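Local coordinates for A-type flavoprotein (Giardia intestinalis, PDB 2Q9U), which probably scavenges O2 as a flavodiiron protein, passing electrons from bound flavin mononucleotide to a mu-oxo-diiron centre, at residues Lys111-Leu116 and Ala125-Val130; Gly341-Ala346 and Ile404-Lys409; Asp247-Gly252 and His304-Gly309. All coordinates share one frame; numbering follows the deposited sequence.

Contact 1 (Lys111-Leu116 and Ala125-Val130); sequences KCQEHL and ATWLIV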
loop_
_atom_site.group_PDB
_atom_site.type_symbol
_atom_site.label_atom_id
_atom_site.label_comp_id
_atom_site.label_asym_id
_atom_site.label_seq_id
_atom_site.Cartn_x
_atom_site.Cartn_y
_atom_site.Cartn_z
ATOM N N LYS A 111 17.782 -19.076 -30.730
ATOM C CA LYS A 111 17.537 -19.025 -29.294
ATOM C C LYS A 111 16.151 -18.445 -28.996
ATOM O O LYS A 111 15.428 -18.957 -28.135
ATOM C CB LYS A 111 18.650 -18.264 -28.580
ATOM C CG LYS A 111 18.528 -18.303 -27.070
ATOM C CD LYS A 111 18.692 -19.735 -26.517
ATOM C CE LYS A 111 20.149 -20.075 -26.330
ATOM N NZ LYS A 111 20.278 -21.379 -25.650
ATOM N N CYS A 112 15.778 -17.398 -29.730
ATOM C CA CYS A 112 14.461 -16.790 -29.545
ATOM C C CYS A 112 13.350 -17.776 -29.913
ATOM O O CYS A 112 12.418 -17.951 -29.150
ATOM C CB CYS A 112 14.332 -15.454 -30.282
ATOM S SG CYS A 112 12.801 -14.569 -29.876
ATOM N N GLN A 113 13.479 -18.461 -31.046
ATOM C CA GLN A 113 12.488 -19.468 -31.440
ATOM C C GLN A 113 12.303 -20.575 -30.388
ATOM O O GLN A 113 11.173 -20.902 -30.031
ATOM C CB GLN A 113 12.834 -20.084 -32.798
ATOM C CG GLN A 113 11.852 -21.198 -33.244
ATOM C CD GLN A 113 12.486 -22.146 -34.244
ATOM O OE1 GLN A 113 13.666 -22.488 -34.125
ATOM N NE2 GLN A 113 11.716 -22.549 -35.259
ATOM N N GLU A 114 13.406 -21.126 -29.893
ATOM C CA GLU A 114 13.369 -22.127 -28.815
ATOM C C GLU A 114 12.581 -21.642 -27.588
ATOM O O GLU A 114 11.756 -22.378 -27.038
ATOM C CB GLU A 114 14.799 -22.512 -28.423
ATOM C CG GLU A 114 15.462 -23.351 -29.527
ATOM C CD GLU A 114 16.950 -23.595 -29.340
ATOM O OE1 GLU A 114 17.610 -22.898 -28.539
ATOM O OE2 GLU A 114 17.461 -24.517 -30.016
ATOM N N HIS A 115 12.827 -20.395 -27.179
ATOM C CA HIS A 115 12.165 -19.834 -26.004
ATOM C C HIS A 115 10.684 -19.534 -26.281
ATOM O O HIS A 115 9.832 -19.828 -25.441
ATOM C CB HIS A 115 12.925 -18.604 -25.455
ATOM C CG HIS A 115 14.263 -18.929 -24.850
ATOM N ND1 HIS A 115 15.181 -17.958 -24.508
ATOM C CD2 HIS A 115 14.855 -20.118 -24.565
ATOM C CE1 HIS A 115 16.274 -18.530 -24.028
ATOM N NE2 HIS A 115 16.101 -19.840 -24.048
ATOM N N LEU A 116 10.375 -18.956 -27.450
ATOM C CA LEU A 116 8.983 -18.715 -27.840
ATOM C C LEU A 116 8.157 -20.012 -27.853
ATOM O O LEU A 116 7.016 -20.060 -27.378
ATOM C CB LEU A 116 8.901 -18.062 -29.244
ATOM C CG LEU A 116 9.297 -16.595 -29.367
ATOM C CD1 LEU A 116 9.441 -16.184 -30.864
ATOM C CD2 LEU A 116 8.313 -15.685 -28.631
ATOM N N ALA A 125 3.176 -22.420 -36.273
ATOM C CA ALA A 125 3.865 -21.254 -36.846
ATOM C C ALA A 125 4.844 -21.607 -37.966
ATOM O O ALA A 125 5.496 -22.667 -37.930
ATOM C CB ALA A 125 4.586 -20.467 -35.743
ATOM N N THR A 126 4.950 -20.698 -38.941
ATOM C CA THR A 126 6.004 -20.715 -39.970
ATOM C C THR A 126 7.120 -19.788 -39.519
ATOM O O THR A 126 6.880 -18.615 -39.189
ATOM C CB THR A 126 5.452 -20.257 -41.349
ATOM O OG1 THR A 126 4.427 -21.156 -41.751
ATOM C CG2 THR A 126 6.526 -20.251 -42.434
ATOM N N TRP A 127 8.342 -20.316 -39.492
ATOM C CA TRP A 127 9.495 -19.620 -38.953
ATOM C C TRP A 127 10.505 -19.288 -40.039
ATOM O O TRP A 127 10.628 -20.003 -41.036
ATOM C CB TRP A 127 10.188 -20.511 -37.908
ATOM C CG TRP A 127 9.311 -20.935 -36.764
ATOM C CD1 TRP A 127 8.593 -22.104 -36.646
ATOM C CD2 TRP A 127 9.092 -20.200 -35.564
ATOM N NE1 TRP A 127 7.923 -22.123 -35.443
ATOM C CE2 TRP A 127 8.226 -20.971 -34.751
ATOM C CE3 TRP A 127 9.533 -18.946 -35.096
ATOM C CZ2 TRP A 127 7.777 -20.524 -33.499
ATOM C CZ3 TRP A 127 9.107 -18.511 -33.838
ATOM C CH2 TRP A 127 8.236 -19.301 -33.054
ATOM N N LEU A 128 11.213 -18.181 -39.849
ATOM C CA LEU A 128 12.429 -17.899 -40.583
ATOM C C LEU A 128 13.480 -17.600 -39.534
ATOM O O LEU A 128 13.400 -16.571 -38.839
ATOM C CB LEU A 128 12.257 -16.704 -41.532
ATOM C CG LEU A 128 13.521 -16.247 -42.256
ATOM C CD1 LEU A 128 14.149 -17.369 -43.108
ATOM C CD2 LEU A 128 13.233 -14.994 -43.093
ATOM N N ILE A 129 14.447 -18.501 -39.404
ATOM C CA ILE A 129 15.537 -18.320 -38.447
ATOM C C ILE A 129 16.673 -17.467 -39.027
ATOM O O ILE A 129 17.245 -17.779 -40.102
ATOM C CB ILE A 129 16.067 -19.668 -37.905
ATOM C CG1 ILE A 129 14.933 -20.506 -37.255
ATOM C CG2 ILE A 129 17.236 -19.435 -36.925
ATOM C CD1 ILE A 129 14.011 -19.739 -36.260
ATOM N N VAL A 130 16.996 -16.385 -38.315
ATOM C CA VAL A 130 17.987 -15.403 -38.777
ATOM C C VAL A 130 19.173 -15.383 -37.835
ATOM O O VAL A 130 19.090 -15.905 -36.717
ATOM C CB VAL A 130 17.371 -13.980 -38.909
ATOM C CG1 VAL A 130 16.277 -13.981 -39.996
ATOM C CG2 VAL A 130 16.816 -13.470 -37.559
#

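Contact 2 (Gly341-Ala346 and Ile404-Lys409); sequences GKPAFA and IAYCEK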
loop_
_atom_site.group_PDB
_atom_site.type_symbol
_atom_site.label_atom_id
_atom_site.label_comp_id
_atom_site.label_asym_id
_atom_site.label_seq_id
_atom_site.Cartn_x
_atom_site.Cartn_y
_atom_site.Cartn_z
ATOM N N GLY A 341 33.055 -3.097 -6.017
ATOM C CA GLY A 341 34.203 -2.183 -5.995
ATOM C C GLY A 341 34.009 -0.849 -5.280
ATOM O O GLY A 341 34.968 -0.093 -5.144
ATOM N N LYS A 342 32.784 -0.567 -4.810
ATOM C CA LYS A 342 32.441 0.761 -4.258
ATOM C C LYS A 342 32.689 0.831 -2.752
ATOM O O LYS A 342 32.443 -0.151 -2.046
ATOM C CB LYS A 342 30.977 1.133 -4.542
ATOM C CG LYS A 342 30.639 1.160 -6.035
ATOM C CD LYS A 342 29.343 1.910 -6.269
ATOM C CE LYS A 342 29.003 2.043 -7.743
ATOM N NZ LYS A 342 27.750 2.827 -7.936
ATOM N N PRO A 343 33.191 1.985 -2.258
ATOM C CA PRO A 343 33.376 2.127 -0.817
ATOM C C PRO A 343 32.024 1.867 -0.128
ATOM O O PRO A 343 31.020 2.389 -0.577
ATOM C CB PRO A 343 33.761 3.600 -0.662
ATOM C CG PRO A 343 34.370 3.981 -1.985
ATOM C CD PRO A 343 33.572 3.209 -2.992
ATOM N N ALA A 344 31.989 1.028 0.901
ATOM C CA ALA A 344 30.724 0.677 1.562
ATOM C C ALA A 344 30.911 0.580 3.081
ATOM O O ALA A 344 31.862 -0.069 3.559
ATOM C CB ALA A 344 30.149 -0.652 1.002
ATOM N N PHE A 345 29.998 1.220 3.818
ATOM C CA PHE A 345 30.084 1.353 5.270
ATOM C C PHE A 345 28.815 0.737 5.879
ATOM O O PHE A 345 27.774 0.655 5.206
ATOM C CB PHE A 345 30.202 2.839 5.632
ATOM C CG PHE A 345 30.495 3.104 7.073
ATOM C CD1 PHE A 345 31.753 2.777 7.616
ATOM C CD2 PHE A 345 29.546 3.696 7.887
ATOM C CE1 PHE A 345 32.052 3.032 8.966
ATOM C CE2 PHE A 345 29.817 3.959 9.246
ATOM C CZ PHE A 345 31.074 3.622 9.789
ATOM N N ALA A 346 28.917 0.256 7.117
ATOM C CA ALA A 346 27.751 -0.322 7.804
ATOM C C ALA A 346 27.677 0.174 9.235
ATOM O O ALA A 346 28.704 0.417 9.856
ATOM C CB ALA A 346 27.783 -1.865 7.755
ATOM N N ILE A 404 34.213 10.618 -3.468
ATOM C CA ILE A 404 34.832 11.561 -4.406
ATOM C C ILE A 404 36.051 10.889 -5.039
ATOM O O ILE A 404 36.238 10.955 -6.264
ATOM C CB ILE A 404 35.151 12.889 -3.717
ATOM C CG1 ILE A 404 33.837 13.646 -3.402
ATOM C CG2 ILE A 404 36.092 13.754 -4.608
ATOM C CD1 ILE A 404 33.980 14.728 -2.323
ATOM N N ALA A 405 36.837 10.196 -4.216
ATOM C CA ALA A 405 38.033 9.478 -4.701
ATOM C C ALA A 405 37.670 8.383 -5.699
ATOM O O ALA A 405 38.332 8.208 -6.733
ATOM C CB ALA A 405 38.827 8.889 -3.534
ATOM N N TYR A 406 36.608 7.639 -5.387
ATOM C CA TYR A 406 36.171 6.555 -6.246
ATOM C C TYR A 406 35.743 7.094 -7.615
ATOM O O TYR A 406 36.069 6.508 -8.659
ATOM C CB TYR A 406 35.023 5.779 -5.562
ATOM C CG TYR A 406 34.417 4.738 -6.452
ATOM C CD1 TYR A 406 34.924 3.446 -6.489
ATOM C CD2 TYR A 406 33.338 5.059 -7.287
ATOM C CE1 TYR A 406 34.368 2.485 -7.340
ATOM C CE2 TYR A 406 32.780 4.119 -8.116
ATOM C CZ TYR A 406 33.294 2.843 -8.143
ATOM O OH TYR A 406 32.690 1.956 -8.984
ATOM N N CYS A 407 35.021 8.208 -7.619
ATOM C CA CYS A 407 34.598 8.824 -8.867
ATOM C C CYS A 407 35.760 9.362 -9.680
ATOM O O CYS A 407 35.753 9.257 -10.891
ATOM C CB CYS A 407 33.647 9.981 -8.620
ATOM S SG CYS A 407 32.020 9.421 -8.239
ATOM N N GLU A 408 36.740 9.944 -9.004
ATOM C CA GLU A 408 37.928 10.466 -9.673
ATOM C C GLU A 408 38.676 9.324 -10.363
ATOM O O GLU A 408 39.063 9.441 -11.521
ATOM C CB GLU A 408 38.831 11.195 -8.661
ATOM N N LYS A 409 38.834 8.207 -9.663
ATOM C CA LYS A 409 39.533 7.031 -10.176
ATOM C C LYS A 409 38.813 6.384 -11.362
ATOM O O LYS A 409 39.438 5.825 -12.257
ATOM C CB LYS A 409 39.703 6.009 -9.059
ATOM C CG LYS A 409 40.405 4.745 -9.474
ATOM C CD LYS A 409 40.720 3.889 -8.267
ATOM C CE LYS A 409 41.216 2.508 -8.683
ATOM N NZ LYS A 409 40.230 1.713 -9.482
#

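Contact 3 (Asp247-Gly252 and His304-Gly309); sequences DRWSKG and HTYDSG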
loop_
_atom_site.group_PDB
_atom_site.type_symbol
_atom_site.label_atom_id
_atom_site.label_comp_id
_atom_site.label_asym_id
_atom_site.label_seq_id
_atom_site.Cartn_x
_atom_site.Cartn_y
_atom_site.Cartn_z
ATOM N N ASP A 247 27.044 4.164 -22.519
ATOM C CA ASP A 247 28.497 4.056 -22.745
ATOM C C ASP A 247 29.302 4.235 -21.451
ATOM O O ASP A 247 30.183 3.423 -21.152
ATOM C CB ASP A 247 28.959 5.055 -23.802
ATOM C CG ASP A 247 30.425 4.855 -24.173
ATOM O OD1 ASP A 247 30.754 3.738 -24.618
ATOM O OD2 ASP A 247 31.238 5.791 -23.973
ATOM N N ARG A 248 28.999 5.290 -20.695
ATOM C CA ARG A 248 29.653 5.517 -19.416
ATOM C C ARG A 248 29.390 4.345 -18.491
ATOM O O ARG A 248 30.325 3.770 -17.932
ATOM C CB ARG A 248 29.207 6.833 -18.767
ATOM C CG ARG A 248 29.852 8.088 -19.371
ATOM C CD ARG A 248 29.459 9.355 -18.580
ATOM N NE ARG A 248 27.996 9.478 -18.448
ATOM C CZ ARG A 248 27.217 10.183 -19.266
ATOM N NH1 ARG A 248 27.746 10.844 -20.296
ATOM N NH2 ARG A 248 25.902 10.223 -19.065
ATOM N N TRP A 249 28.123 3.954 -18.355
ATOM C CA TRP A 249 27.792 2.846 -17.458
ATOM C C TRP A 249 28.509 1.549 -17.842
ATOM O O TRP A 249 29.044 0.863 -16.968
ATOM C CB TRP A 249 26.265 2.623 -17.357
ATOM C CG TRP A 249 25.958 1.286 -16.751
ATOM C CD1 TRP A 249 26.191 0.898 -15.454
ATOM C CD2 TRP A 249 25.421 0.148 -17.431
ATOM N NE1 TRP A 249 25.815 -0.416 -15.284
ATOM C CE2 TRP A 249 25.345 -0.908 -16.481
ATOM C CE3 TRP A 249 25.003 -0.095 -18.760
ATOM C CZ2 TRP A 249 24.857 -2.184 -16.813
ATOM C CZ3 TRP A 249 24.517 -1.381 -19.096
ATOM C CH2 TRP A 249 24.452 -2.410 -18.120
ATOM N N SER A 250 28.535 1.211 -19.136
ATOM C CA SER A 250 29.197 -0.029 -19.596
ATOM C C SER A 250 30.694 -0.031 -19.230
ATOM O O SER A 250 31.304 -1.098 -19.101
ATOM C CB SER A 250 29.048 -0.250 -21.100
ATOM O OG SER A 250 29.700 0.779 -21.839
ATOM N N LYS A 251 31.255 1.161 -19.055
ATOM C CA LYS A 251 32.668 1.336 -18.700
ATOM C C LYS A 251 32.878 1.644 -17.192
ATOM O O LYS A 251 34.012 1.855 -16.729
ATOM C CB LYS A 251 33.251 2.434 -19.583
ATOM C CG LYS A 251 33.330 2.045 -21.059
ATOM C CD LYS A 251 33.647 3.253 -21.905
ATOM C CE LYS A 251 33.891 2.842 -23.345
ATOM N NZ LYS A 251 33.789 4.021 -24.217
ATOM N N GLY A 252 31.789 1.662 -16.426
ATOM C CA GLY A 252 31.891 1.951 -14.997
ATOM C C GLY A 252 32.223 3.401 -14.694
ATOM O O GLY A 252 32.734 3.725 -13.613
ATOM N N HIS A 304 19.494 4.353 -6.874
ATOM C CA HIS A 304 20.415 5.245 -6.203
ATOM C C HIS A 304 21.803 4.674 -6.026
ATOM O O HIS A 304 22.776 5.388 -6.199
ATOM C CB HIS A 304 19.810 5.819 -4.897
ATOM C CG HIS A 304 18.725 6.811 -5.171
ATOM N ND1 HIS A 304 18.983 8.041 -5.738
ATOM C CD2 HIS A 304 17.381 6.743 -5.016
ATOM C CE1 HIS A 304 17.849 8.709 -5.882
ATOM N NE2 HIS A 304 16.863 7.936 -5.465
ATOM N N THR A 305 21.888 3.387 -5.719
ATOM C CA THR A 305 23.186 2.707 -5.601
ATOM C C THR A 305 23.928 2.639 -6.946
ATOM O O THR A 305 25.166 2.692 -6.966
ATOM C CB THR A 305 23.064 1.292 -4.982
ATOM O OG1 THR A 305 22.162 0.473 -5.754
ATOM C CG2 THR A 305 22.554 1.367 -3.523
ATOM N N TYR A 306 23.187 2.447 -8.026
ATOM C CA TYR A 306 23.684 2.592 -9.399
ATOM C C TYR A 306 24.762 3.683 -9.608
ATOM O O TYR A 306 25.812 3.413 -10.080
ATOM C CB TYR A 306 22.514 2.759 -10.372
ATOM C CG TYR A 306 22.842 3.107 -11.805
ATOM C CD1 TYR A 306 23.252 2.167 -12.679
ATOM C CD2 TYR A 306 22.692 4.386 -12.283
ATOM C CE1 TYR A 306 23.525 2.486 -13.994
ATOM C CE2 TYR A 306 22.970 4.721 -13.555
ATOM C CZ TYR A 306 23.385 3.753 -14.420
ATOM O OH TYR A 306 23.646 4.055 -15.697
ATOM N N ASP A 307 24.455 4.895 -9.170
ATOM C CA ASP A 307 25.267 6.054 -9.522
ATOM C C ASP A 307 25.769 6.774 -8.276
ATOM O O ASP A 307 26.070 7.968 -8.315
ATOM C CB ASP A 307 24.470 7.018 -10.402
ATOM C CG ASP A 307 23.325 7.676 -9.657
ATOM O OD1 ASP A 307 23.055 7.275 -8.505
ATOM O OD2 ASP A 307 22.696 8.595 -10.222
ATOM N N SER A 308 25.858 6.042 -7.170
ATOM C CA SER A 308 26.543 6.534 -5.974
ATOM C C SER A 308 28.023 6.194 -6.097
ATOM O O SER A 308 28.388 5.133 -6.634
ATOM C CB SER A 308 25.976 5.862 -4.701
ATOM O OG SER A 308 24.630 6.227 -4.477
ATOM N N GLY A 309 28.854 7.080 -5.564
ATOM C CA GLY A 309 30.291 6.867 -5.466
ATOM C C GLY A 309 30.616 6.084 -4.208
ATOM O O GLY A 309 31.688 5.511 -4.106
#

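Contact 1 (Lys111-Leu116 and Ala125-Val130)
Gln113 lies across one face of the Trp127 indole while its flank presses on Ile129, and it gives most of the surface that helix 111-116 buries against the strand. Its CB is 3.7 Å from CD1 of Ile129 and only grazes the indole. The next carbon does the main work. With CG anti to the backbone N (chi1 178°) the chain leaves the helix toward the strand, and CG settles 3.7 Å from the centroid of the six-membered ring of Trp127, only 10° off the normal, a CH-pi contact over the face. CD comes 3.5 Å from Ile129 CD1, the two side chains crossing at about a right angle. At the tip the amide divides. NE2 passes over the five-membered ring, 3.3 Å from Trp127 CG, with the amide plane turned 69° from the indole plane. OE1 packs against the end of Ile129 but has its polar partner in Lys110 NZ, one turn back, a hydrogen bond that would fix the rotation of the amide and keep NE2 over the ring.

The opposite face of the indole is covered by Ala125 CB from its own segment. Leu116 meets the ring differently, in its plane, with CD1 at the edge 3.8 Å from Trp127 CZ3. The tryptophan is thus wedged on both faces and bounded along one edge.

All this lies inside a beta-alpha-beta crossover of the beta-lactamase-like domain: strand 105-108, helix 110-120 and strand 127-129, with the two strands parallel neighbours. Strand 127-129 is outermost in its sheet within the chain, its backbone neighbours bonded to Phe106 and Cys108, and the helix that connects the strands packs back over it.

Contact 2 (Gly341-Ala346 and Ile404-Lys409)
Tyr406 supplies one side of this contact by itself, its ring meeting Gly341, Lys342 and Pro343 obliquely where the chain leads into the strand around 344-350. Its CG is anti to the backbone N (chi1 174°), which carries the ring from the helix toward the loop. The ring then meets the three residues in turn along its length. Nearest its root, Pro343 CD lies 3.8 Å from Tyr406 CD1, and the proline CG comes close to the tyrosine CB. Farther out, the carbonyl of Gly341 brings its oxygen to 3.4 Å from Tyr406 CE1. At the phenol end, Lys342 crosses obliquely, its CG 3.7 Å from Tyr406 OH. The lysine runs on extended, touching the same oxygen again through CE, and delivers NZ to the carbonyl oxygens of Ser308 and Thr305.

Helix 386-409 closes the chain's flavodoxin-like domain, and its last turns here cover the entry to strand 344-350 of the parallel sheet. Pro343 also touches Arg402 of that helix, one turn before Tyr406.

No hydrogen bond joins the two segments. The ring meets methylenes and one carbonyl oxygen by van der Waals contact, and the lysine divides its labour: its aliphatic stem packs on the tyrosine while its ammonium group, probably charged, is held by backbone oxygens beyond the contact.

Contact 3 (Asp247-Gly252 and His304-Gly309)
Trp249 and Tyr306 make the whole of this small contact, each ring coming from near the end of its own helix. Trp249 CG lies anti to the backbone N (chi1 165°), carrying the indole toward segment 304-309, and the two side chains cross at about a right angle. The rings sit obliquely, the five-membered ring of Trp249 and the phenol ring having centroids 5.2 Å apart and planes 40° to each other. Packing is tight at two points: Trp249 CD1 lies 3.4 Å from Tyr306 CE1, and Trp249 CB is equally near Tyr306 OH, at 3.4 Å. The hydroxyl has its polar partner in Glu245 OE2, one turn before Trp249 on the same helix. Glu245 also bridges to Arg248 through its other oxygen, a second-shell pairing that would steady the carboxylate behind the tyrosine.

Trp249 packs among helices 189-204 and 208-219, which follow strands of the beta-lactamase-like part, whereas Tyr306 belongs to the C-terminal part of the helix around 298-306 in the flavodoxin-like domain, so the pair probably lies at their junction. Thr200 of helix 189-204 touches both side chains.

Away from the rings the segments part. Helix 236-250 finishes in a Schellman motif, Gly252 with positive phi returning its N to Trp249 O at 2.9 Å. On this outer flank the exposed Lys251 reaches back to Asp247, NZ lying 3.1 Å from OD1 of that aspartate and meeting both oxygens on their syn sides. Ser250 OG bonds to Asp247 O at 2.8 Å. The far end of segment 304-309 is likewise tied to itself: Ser308 OG donates to His304 O at 2.7 Å from 44° out of the carbonyl plane.

Contact 3 is the buried one, nearest the centre of the chain; contacts 1 and 2 are only partly buried and lie farther out, on opposite sides of that centre. Contact 1 stands apart in the beta-lactamase-like domain, about 19 Å from contact 3 at the nearest atoms, and joins neighbouring elements of one crossover. Contacts 2 and 3 adjoin, with centres 12 Å apart, and share the 304-309 region through Lys342. All three centre on an aromatic ring without a hydrogen bond between the segments, but a glutamine lies over the ring's face in contact 1, whereas loop atoms in contact 2 and a second ring in contact 3 approach obliquely.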